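PDB 5UOF: alpha,alpha-trehalose-phosphate synthase (UDP-forming) from Burkholderia multivorans, which belongs to glycosyltransferase family 20 and has the two-domain GT-B fold of that clan, each domain built round a largely parallel beta sheet. Local coordinates for residues L130-L144 and G154-P166. Numbering follows the deposited sequence.
With EDO (1,2-ethanediol), chain M.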
ATOM      1  N   LEU A 130      10.644   7.259 -37.726  1.00 27.84           N
ATOM      2  CA  LEU A 130      10.611   5.804 -37.691  1.00 27.32           C
ATOM      3  C   LEU A 130      10.675   5.190 -39.078  1.00 31.40           C
ATOM      4  O   LEU A 130      10.104   5.713 -40.039  1.00 34.10           O
ATOM      5  CB  LEU A 130       9.340   5.321 -37.000  1.00 28.22           C
ATOM      6  CG  LEU A 130       9.292   5.626 -35.508  1.00 26.52           C
ATOM      7  CD1 LEU A 130       7.969   5.194 -34.903  1.00 29.17           C
ATOM      8  CD2 LEU A 130      10.466   4.933 -34.798  1.00 26.66           C
ATOM      9  N   ARG A 131      11.355   4.093 -39.167  1.00 28.80           N
ATOM     10  CA  ARG A 131      11.277   3.155 -40.265  1.00 29.91           C
ATOM     11  C   ARG A 131      10.438   1.958 -39.843  1.00 29.04           C
ATOM     12  O   ARG A 131      10.357   1.646 -38.647  1.00 27.59           O
ATOM     13  CB  ARG A 131      12.676   2.698 -40.694  1.00 30.81           C
ATOM     14  CG  ARG A 131      13.591   3.854 -41.015  1.00 31.75           C
ATOM     15  CD  ARG A 131      15.012   3.415 -41.371  1.00 32.69           C
ATOM     16  NE  ARG A 131      15.850   4.588 -41.597  1.00 33.66           N
ATOM     17  CZ  ARG A 131      17.176   4.578 -41.644  1.00 34.42           C
ATOM     18  NH1 ARG A 131      17.846   3.444 -41.480  1.00 34.29           N
ATOM     19  NH2 ARG A 131      17.831   5.712 -41.859  1.00 35.63           N
ATOM     20  N   PRO A 132       9.812   1.268 -40.801  1.00 30.03           N
ATOM     21  CA  PRO A 132       8.807   0.256 -40.436  1.00 31.33           C
ATOM     22  C   PRO A 132       9.337  -0.883 -39.577  1.00 28.48           C
ATOM     23  O   PRO A 132       8.549  -1.478 -38.835  1.00 30.31           O
ATOM     24  CB  PRO A 132       8.324  -0.263 -41.798  1.00 38.29           C
ATOM     25  CG  PRO A 132       8.725   0.770 -42.780  1.00 38.79           C
ATOM     26  CD  PRO A 132       9.971   1.382 -42.264  1.00 31.93           C
ATOM     27  N   ASP A 133      10.627  -1.219 -39.656  1.00 28.83           N
ATOM     28  CA  ASP A 133      11.187  -2.344 -38.915  1.00 31.36           C
ATOM     29  C   ASP A 133      11.901  -1.925 -37.640  1.00 31.26           C
ATOM     30  O   ASP A 133      12.471  -2.785 -36.957  1.00 26.35           O
ATOM     31  CB  ASP A 133      12.161  -3.134 -39.796  1.00 31.56           C
ATOM     32  CG  ASP A 133      13.374  -2.314 -40.198  1.00 39.21           C
ATOM     33  OD1 ASP A 133      13.197  -1.136 -40.574  1.00 39.96           O
ATOM     34  OD2 ASP A 133      14.504  -2.841 -40.123  1.00 47.59           O
ATOM     35  N   ASP A 134      11.898  -0.635 -37.310  1.00 26.42           N
ATOM     36  CA  ASP A 134      12.564  -0.176 -36.099  1.00 25.31           C
ATOM     37  C   ASP A 134      12.014  -0.896 -34.875  1.00 27.46           C
ATOM     38  O   ASP A 134      10.805  -1.129 -34.758  1.00 24.04           O
ATOM     39  CB  ASP A 134      12.387   1.331 -35.921  1.00 25.14           C
ATOM     40  CG  ASP A 134      13.216   2.150 -36.900  1.00 26.56           C
ATOM     41  OD1 ASP A 134      14.174   1.603 -37.493  1.00 27.51           O
ATOM     42  OD2 ASP A 134      12.905   3.352 -37.051  1.00 26.80           O
ATOM     43  N   LEU A 135      12.911  -1.246 -33.961  1.00 23.28           N
ATOM     44  CA  LEU A 135      12.533  -1.752 -32.645  1.00 21.94           C
ATOM     45  C   LEU A 135      12.585  -0.598 -31.648  1.00 21.78           C
ATOM     46  O   LEU A 135      13.631   0.044 -31.497  1.00 26.32           O
ATOM     47  CB  LEU A 135      13.473  -2.879 -32.223  1.00 21.96           C
ATOM     48  CG  LEU A 135      13.689  -3.975 -33.267  1.00 23.15           C
ATOM     49  CD1 LEU A 135      14.800  -4.926 -32.835  1.00 27.89           C
ATOM     50  CD2 LEU A 135      12.405  -4.743 -33.527  1.00 23.14           C
ATOM     51  N   ILE A 136      11.474  -0.344 -30.957  1.00 20.08           N
ATOM     52  CA  ILE A 136      11.343   0.818 -30.083  1.00 19.34           C
ATOM     53  C   ILE A 136      11.339   0.345 -28.637  1.00 23.68           C
ATOM     54  O   ILE A 136      10.560  -0.545 -28.278  1.00 21.24           O
ATOM     55  CB  ILE A 136      10.072   1.617 -30.403  1.00 19.31           C
ATOM     56  CG1 ILE A 136      10.040   1.936 -31.909  1.00 20.63           C
ATOM     57  CG2 ILE A 136      10.023   2.896 -29.586  1.00 18.78           C
ATOM     58  CD1 ILE A 136       8.790   2.684 -32.333  1.00 21.22           C
ATOM     59  N   TRP A 137      12.185   0.964 -27.808  1.00 17.87           N
ATOM     60  CA  TRP A 137      12.346   0.596 -26.398  1.00 16.91           C
ATOM     61  C   TRP A 137      12.157   1.839 -25.534  1.00 16.39           C
ATOM     62  O   TRP A 137      13.032   2.712 -25.498  1.00 16.85           O
ATOM     63  CB  TRP A 137      13.719  -0.027 -26.164  1.00 17.24           C
ATOM     64  CG  TRP A 137      13.868  -0.680 -24.810  1.00 16.42           C
ATOM     65  CD1 TRP A 137      12.927  -0.764 -23.825  1.00 22.15           C
ATOM     66  CD2 TRP A 137      15.034  -1.336 -24.315  1.00 16.63           C
ATOM     67  NE1 TRP A 137      13.435  -1.439 -22.740  1.00 19.19           N
ATOM     68  CE2 TRP A 137      14.729  -1.804 -23.019  1.00 17.69           C
ATOM     69  CE3 TRP A 137      16.310  -1.583 -24.846  1.00 18.62           C
ATOM     70  CZ2 TRP A 137      15.652  -2.494 -22.243  1.00 20.15           C
ATOM     71  CZ3 TRP A 137      17.231  -2.273 -24.060  1.00 22.20           C
ATOM     72  CH2 TRP A 137      16.891  -2.719 -22.781  1.00 22.65           C
ATOM     73  N   VAL A 138      11.018   1.904 -24.822  1.00 15.57           N
ATOM     74  CA  VAL A 138      10.621   3.044 -23.994  1.00 18.07           C
ATOM     75  C   VAL A 138      10.954   2.758 -22.535  1.00 14.89           C
ATOM     76  O   VAL A 138      10.669   1.666 -22.025  1.00 17.35           O
ATOM     77  CB  VAL A 138       9.115   3.328 -24.159  1.00 14.83           C
ATOM     78  CG1 VAL A 138       8.695   4.535 -23.319  1.00 17.27           C
ATOM     79  CG2 VAL A 138       8.773   3.528 -25.638  1.00 16.09           C
ATOM     80  N   HIS A 139      11.509   3.751 -21.837  1.00 15.80           N
ATOM     81  CA  HIS A 139      11.996   3.560 -20.474  1.00 15.59           C
ATOM     82  C   HIS A 139      11.228   4.387 -19.458  1.00 15.28           C
ATOM     83  O   HIS A 139      11.219   5.620 -19.527  1.00 15.78           O
ATOM     84  CB  HIS A 139      13.487   3.868 -20.391  1.00 17.84           C
ATOM     85  CG  HIS A 139      14.311   2.811 -21.035  1.00 16.07           C
ATOM     86  ND1 HIS A 139      14.845   1.757 -20.320  1.00 17.86           N
ATOM     87  CD2 HIS A 139      14.599   2.577 -22.336  1.00 17.10           C
ATOM     88  CE1 HIS A 139      15.470   0.945 -21.154  1.00 16.00           C
ATOM     89  NE2 HIS A 139      15.329   1.418 -22.382  1.00 17.77           N
ATOM     90  N   ASP A 140      10.585   3.682 -18.525  1.00 12.63           N
ATOM     91  CA  ASP A 140      10.154   4.155 -17.212  1.00 14.97           C
ATOM     92  C   ASP A 140       8.870   4.980 -17.204  1.00 16.64           C
ATOM     93  O   ASP A 140       8.284   5.287 -18.248  1.00 13.60           O
ATOM     94  CB  ASP A 140      11.271   4.941 -16.528  1.00 15.11           C
ATOM     95  CG  ASP A 140      11.343   4.650 -15.029  1.00 16.26           C
ATOM     96  OD1 ASP A 140      10.613   3.737 -14.562  1.00 14.04           O
ATOM     97  OD2 ASP A 140      12.107   5.332 -14.311  1.00 16.72           O
ATOM     98  N   TYR A 141       8.445   5.344 -15.991  1.00 11.57           N
ATOM     99  CA  TYR A 141       7.056   5.704 -15.736  1.00 11.26           C
ATOM    100  C   TYR A 141       6.647   7.051 -16.332  1.00 12.00           C
ATOM    101  O   TYR A 141       5.445   7.267 -16.536  1.00 17.86           O
ATOM    102  CB  TYR A 141       6.800   5.677 -14.219  1.00 10.83           C
ATOM    103  CG  TYR A 141       7.619   6.672 -13.430  1.00 11.19           C
ATOM    104  CD1 TYR A 141       8.941   6.398 -13.073  1.00 11.43           C
ATOM    105  CD2 TYR A 141       7.078   7.898 -13.060  1.00 11.45           C
ATOM    106  CE1 TYR A 141       9.688   7.324 -12.371  1.00 14.76           C
ATOM    107  CE2 TYR A 141       7.813   8.823 -12.352  1.00 11.95           C
ATOM    108  CZ  TYR A 141       9.118   8.532 -12.012  1.00 13.14           C
ATOM    109  OH  TYR A 141       9.849   9.465 -11.312  1.00 19.88           O
ATOM    110  N   HIS A 142       7.590   7.966 -16.592  1.00 12.50           N
ATOM    111  CA  HIS A 142       7.209   9.236 -17.210  1.00 15.76           C
ATOM    112  C   HIS A 142       6.675   9.035 -18.614  1.00 19.81           C
ATOM    113  O   HIS A 142       5.973   9.913 -19.135  1.00 17.72           O
ATOM    114  CB  HIS A 142       8.399  10.206 -17.290  1.00 14.45           C
ATOM    115  CG  HIS A 142       8.966  10.615 -15.961  1.00 16.54           C
ATOM    116  ND1 HIS A 142       8.334  11.512 -15.126  1.00 25.01           N
ATOM    117  CD2 HIS A 142      10.126  10.285 -15.348  1.00 21.69           C
ATOM    118  CE1 HIS A 142       9.071  11.701 -14.046  1.00 21.75           C
ATOM    119  NE2 HIS A 142      10.163  10.967 -14.156  1.00 25.79           N
ATOM    120  N   LEU A 143       7.019   7.909 -19.246  1.00 17.90           N
ATOM    121  CA  LEU A 143       6.690   7.648 -20.645  1.00 19.17           C
ATOM    122  C   LEU A 143       5.756   6.457 -20.789  1.00 17.41           C
ATOM    123  O   LEU A 143       5.663   5.871 -21.866  1.00 16.82           O
ATOM    124  CB  LEU A 143       7.968   7.409 -21.450  1.00 18.26           C
ATOM    125  CG  LEU A 143       8.880   8.612 -21.635  1.00 19.22           C
ATOM    126  CD1 LEU A 143      10.288   8.177 -22.042  1.00 20.12           C
ATOM    127  CD2 LEU A 143       8.266   9.553 -22.659  1.00 20.53           C
ATOM    128  N   LEU A 144       5.092   6.058 -19.710  1.00 13.16           N
ATOM    129  CA  LEU A 144       4.164   4.932 -19.789  1.00 16.48           C
ATOM    130  C   LEU A 144       3.155   5.021 -20.939  1.00 22.78           C
ATOM    131  O   LEU A 144       2.974   4.013 -21.643  1.00 22.24           O
ATOM    132  CB  LEU A 144       3.495   4.787 -18.416  1.00 19.40           C
ATOM    133  CG  LEU A 144       2.725   3.500 -18.176  1.00 26.41           C
ATOM    134  CD1 LEU A 144       2.819   3.154 -16.717  1.00 22.32           C
ATOM    135  CD2 LEU A 144       1.278   3.704 -18.594  1.00 26.34           C
ATOM    136  N   GLY A 154      -0.737   5.155 -35.882  1.00 26.05           N
ATOM    137  CA  GLY A 154      -0.569   4.108 -36.863  1.00 25.68           C
ATOM    138  C   GLY A 154       0.746   3.361 -36.803  1.00 25.31           C
ATOM    139  O   GLY A 154       1.045   2.603 -37.732  1.00 28.87           O
ATOM    140  N   VAL A 155       1.538   3.545 -35.744  1.00 24.04           N
ATOM    141  CA  VAL A 155       2.820   2.863 -35.609  1.00 25.53           C
ATOM    142  C   VAL A 155       2.574   1.399 -35.266  1.00 28.47           C
ATOM    143  O   VAL A 155       1.976   1.077 -34.232  1.00 27.72           O
ATOM    144  CB  VAL A 155       3.692   3.543 -34.541  1.00 24.29           C
ATOM    145  CG1 VAL A 155       4.982   2.758 -34.301  1.00 23.25           C
ATOM    146  CG2 VAL A 155       4.007   4.970 -34.958  1.00 28.36           C
ATOM    147  N   LYS A 156       3.045   0.503 -36.130  1.00 24.26           N
ATOM    148  CA  LYS A 156       2.899  -0.931 -35.929  1.00 24.20           C
ATOM    149  C   LYS A 156       4.194  -1.601 -35.488  1.00 25.17           C
ATOM    150  O   LYS A 156       4.217  -2.826 -35.332  1.00 25.36           O
ATOM    151  CB  LYS A 156       2.380  -1.583 -37.214  1.00 28.02           C
ATOM    152  CG  LYS A 156       1.074  -0.973 -37.675  1.00 31.09           C
ATOM    153  CD  LYS A 156       0.374  -1.823 -38.714  1.00 43.04           C
ATOM    154  CE  LYS A 156      -1.007  -1.248 -38.996  1.00 51.31           C
ATOM    155  NZ  LYS A 156      -1.704  -0.891 -37.720  1.00 57.19           N
ATOM    156  N   ASN A 157       5.258  -0.829 -35.267  1.00 25.49           N
ATOM    157  CA  ASN A 157       6.552  -1.383 -34.905  1.00 25.97           C
ATOM    158  C   ASN A 157       6.465  -2.206 -33.618  1.00 21.85           C
ATOM    159  O   ASN A 157       5.587  -1.975 -32.783  1.00 20.99           O
ATOM    160  CB  ASN A 157       7.564  -0.260 -34.696  1.00 23.69           C
ATOM    161  CG  ASN A 157       7.793   0.554 -35.942  1.00 24.10           C
ATOM    162  OD1 ASN A 157       6.875   1.193 -36.466  1.00 24.58           O
ATOM    163  ND2 ASN A 157       9.027   0.546 -36.421  1.00 24.79           N
ATOM    164  N   PRO A 158       7.386  -3.148 -33.419  1.00 21.86           N
ATOM    165  CA  PRO A 158       7.556  -3.716 -32.076  1.00 20.72           C
ATOM    166  C   PRO A 158       7.928  -2.609 -31.105  1.00 21.51           C
ATOM    167  O   PRO A 158       8.847  -1.828 -31.360  1.00 19.95           O
ATOM    168  CB  PRO A 158       8.703  -4.720 -32.253  1.00 21.22           C
ATOM    169  CG  PRO A 158       8.755  -4.991 -33.744  1.00 23.71           C
ATOM    170  CD  PRO A 158       8.367  -3.695 -34.372  1.00 23.00           C
ATOM    171  N   ILE A 159       7.200  -2.526 -29.990  1.00 18.63           N
ATOM    172  CA  ILE A 159       7.496  -1.538 -28.962  1.00 17.69           C
ATOM    173  C   ILE A 159       7.573  -2.257 -27.629  1.00 21.24           C
ATOM    174  O   ILE A 159       6.670  -3.020 -27.286  1.00 16.97           O
ATOM    175  CB  ILE A 159       6.438  -0.421 -28.881  1.00 17.62           C
ATOM    176  CG1 ILE A 159       6.078   0.102 -30.276  1.00 19.94           C
ATOM    177  CG2 ILE A 159       6.962   0.719 -28.021  1.00 17.73           C
ATOM    178  CD1 ILE A 159       4.959   1.152 -30.255  1.00 21.49           C
ATOM    179  N   GLY A 160       8.638  -2.002 -26.882  1.00 16.33           N
ATOM    180  CA  GLY A 160       8.791  -2.558 -25.552  1.00 15.50           C
ATOM    181  C   GLY A 160       8.844  -1.462 -24.506  1.00 14.74           C
ATOM    182  O   GLY A 160       9.278  -0.341 -24.775  1.00 18.22           O
ATOM    183  N   PHE A 161       8.408  -1.806 -23.296  1.00 13.97           N
ATOM    184  CA  PHE A 161       8.446  -0.902 -22.156  1.00 13.29           C
ATOM    185  C   PHE A 161       9.242  -1.579 -21.060  1.00 16.32           C
ATOM    186  O   PHE A 161       9.103  -2.785 -20.849  1.00 16.62           O
ATOM    187  CB  PHE A 161       7.016  -0.588 -21.643  1.00 14.27           C
ATOM    188  CG  PHE A 161       6.969   0.396 -20.494  1.00 17.28           C
ATOM    189  CD1 PHE A 161       7.309   1.733 -20.686  1.00 15.72           C
ATOM    190  CD2 PHE A 161       6.541  -0.007 -19.230  1.00 14.37           C
ATOM    191  CE1 PHE A 161       7.254   2.642 -19.633  1.00 12.67           C
ATOM    192  CE2 PHE A 161       6.483   0.902 -18.173  1.00 12.61           C
ATOM    193  CZ  PHE A 161       6.839   2.220 -18.372  1.00 14.42           C
ATOM    194  N   PHE A 162      10.093  -0.817 -20.373  1.00 12.78           N
ATOM    195  CA  PHE A 162      10.714  -1.313 -19.148  1.00 12.44           C
ATOM    196  C   PHE A 162      10.450  -0.331 -18.020  1.00 12.56           C
ATOM    197  O   PHE A 162      10.805   0.850 -18.115  1.00 14.00           O
ATOM    198  CB  PHE A 162      12.220  -1.554 -19.294  1.00 13.00           C
ATOM    199  CG  PHE A 162      12.806  -2.219 -18.075  1.00 13.56           C
ATOM    200  CD1 PHE A 162      12.635  -3.578 -17.889  1.00 14.46           C
ATOM    201  CD2 PHE A 162      13.436  -1.479 -17.074  1.00 12.68           C
ATOM    202  CE1 PHE A 162      13.112  -4.204 -16.744  1.00 13.41           C
ATOM    203  CE2 PHE A 162      13.935  -2.104 -15.939  1.00 14.23           C
ATOM    204  CZ  PHE A 162      13.770  -3.468 -15.772  1.00 14.93           C
ATOM    205  N   LEU A 163       9.828  -0.825 -16.952  1.00 11.40           N
ATOM    206  CA  LEU A 163       9.559  -0.038 -15.758  1.00 11.10           C
ATOM    207  C   LEU A 163      10.718  -0.198 -14.780  1.00 11.99           C
ATOM    208  O   LEU A 163      11.006  -1.311 -14.331  1.00 12.93           O
ATOM    209  CB  LEU A 163       8.253  -0.495 -15.112  1.00 10.49           C
ATOM    210  CG  LEU A 163       7.761   0.386 -13.965  1.00 10.53           C
ATOM    211  CD1 LEU A 163       7.317   1.765 -14.519  1.00 12.35           C
ATOM    212  CD2 LEU A 163       6.608  -0.324 -13.249  1.00 12.68           C
ATOM    213  N   HIS A 164      11.386   0.909 -14.452  1.00 13.50           N
ATOM    214  CA  HIS A 164      12.531   0.840 -13.552  1.00 12.76           C
ATOM    215  C   HIS A 164      12.142   0.873 -12.078  1.00 14.06           C
ATOM    216  O   HIS A 164      12.939   0.460 -11.229  1.00 13.52           O
ATOM    217  CB  HIS A 164      13.500   1.984 -13.845  1.00 12.22           C
ATOM    218  CG  HIS A 164      14.135   1.900 -15.196  1.00 13.92           C
ATOM    219  ND1 HIS A 164      15.490   1.699 -15.364  1.00 16.47           N
ATOM    220  CD2 HIS A 164      13.605   1.972 -16.438  1.00 14.29           C
ATOM    221  CE1 HIS A 164      15.764   1.655 -16.657  1.00 15.18           C
ATOM    222  NE2 HIS A 164      14.641   1.830 -17.330  1.00 14.79           N
ATOM    223  N   ILE A 165      10.937   1.338 -11.760  1.00 13.96           N
ATOM    224  CA  ILE A 165      10.453   1.433 -10.383  1.00 11.59           C
ATOM    225  C   ILE A 165       9.536   0.241 -10.119  1.00 11.44           C
ATOM    226  O   ILE A 165       9.247  -0.525 -11.050  1.00 10.36           O
ATOM    227  CB  ILE A 165       9.747   2.783 -10.157  1.00 10.71           C
ATOM    228  CG1 ILE A 165       8.503   2.901 -11.037  1.00 13.16           C
ATOM    229  CG2 ILE A 165      10.711   3.932 -10.454  1.00 12.49           C
ATOM    230  CD1 ILE A 165       7.630   4.074 -10.648  1.00 17.88           C
ATOM    231  N   PRO A 166       9.091   0.009  -8.882  1.00 11.44           N
ATOM    232  CA  PRO A 166       8.185  -1.121  -8.624  1.00  9.67           C
ATOM    233  C   PRO A 166       6.869  -0.970  -9.366  1.00 11.77           C
ATOM    234  O   PRO A 166       6.475   0.126  -9.763  1.00 12.62           O
ATOM    235  CB  PRO A 166       7.959  -1.058  -7.104  1.00  9.66           C
ATOM    236  CG  PRO A 166       9.148  -0.259  -6.568  1.00 10.36           C
ATOM    237  CD  PRO A 166       9.363   0.776  -7.656  1.00 10.46           C
TER
HETATM  238  C1  EDO M 511      13.396   7.646 -41.471  1.00 41.89           C
HETATM  239  O1  EDO M 511      14.490   7.233 -42.300  1.00 34.07           O
HETATM  240  C2  EDO M 511      12.977   9.075 -41.819  1.00 47.84           C
HETATM  241  O2  EDO M 511      14.011   9.997 -41.445  1.00 55.55           O
HETATM  242  O   HOH W   1       5.743  -1.074 -38.839  1.00 38.62           O
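Asn157 turns CG away from its own carbonyl carbon (chi1 -62°) and His139 does likewise (chi1 -73°), which carries the amide of the first to the Arg131–Asp134 turn and the ring of the second to His164. Asn157 ND2 spends both N-H groups in its amide plane, on Arg131 O at 2.8 Å and on Asp134 O at 3.0 Å; Arg131 O also closes the type I turn by accepting from Asp134 N. Between the strands the ladder is parallel: Ile136 N reaches Pro158 O, Gly160 N gives a 2.8 Å bond to Ile136 O, Val138 N meets Gly160 O almost straight, Phe162 N binds Val138 O, and Asp140 N continues the pattern to Phe162 O. Ile136 and Val138 pack beside Ile159 on one face, where the Phe161 ring brings its CE1 edge to 3.2 Å from Asp140 O. On the other face the indole of Trp137 sets its NE1 edge against Phe162 CB, while His139 NE2 lies over its centre. His139 ND1 and His164 NE2 share a hydrogen bond of 3.0 Å; the two rings meet rim to rim, their planes at 50°. Farther along, His164 N donates to Asp140 OD1 from above the carboxylate plane, at 2.9 Å. Strand 12-16 flanks 135-139, and helix 146-152 packs on the Val138 and Ile159 face, completing a beta-alpha-beta crossover in the Rossmann-like N-terminal domain of the GT-B fold.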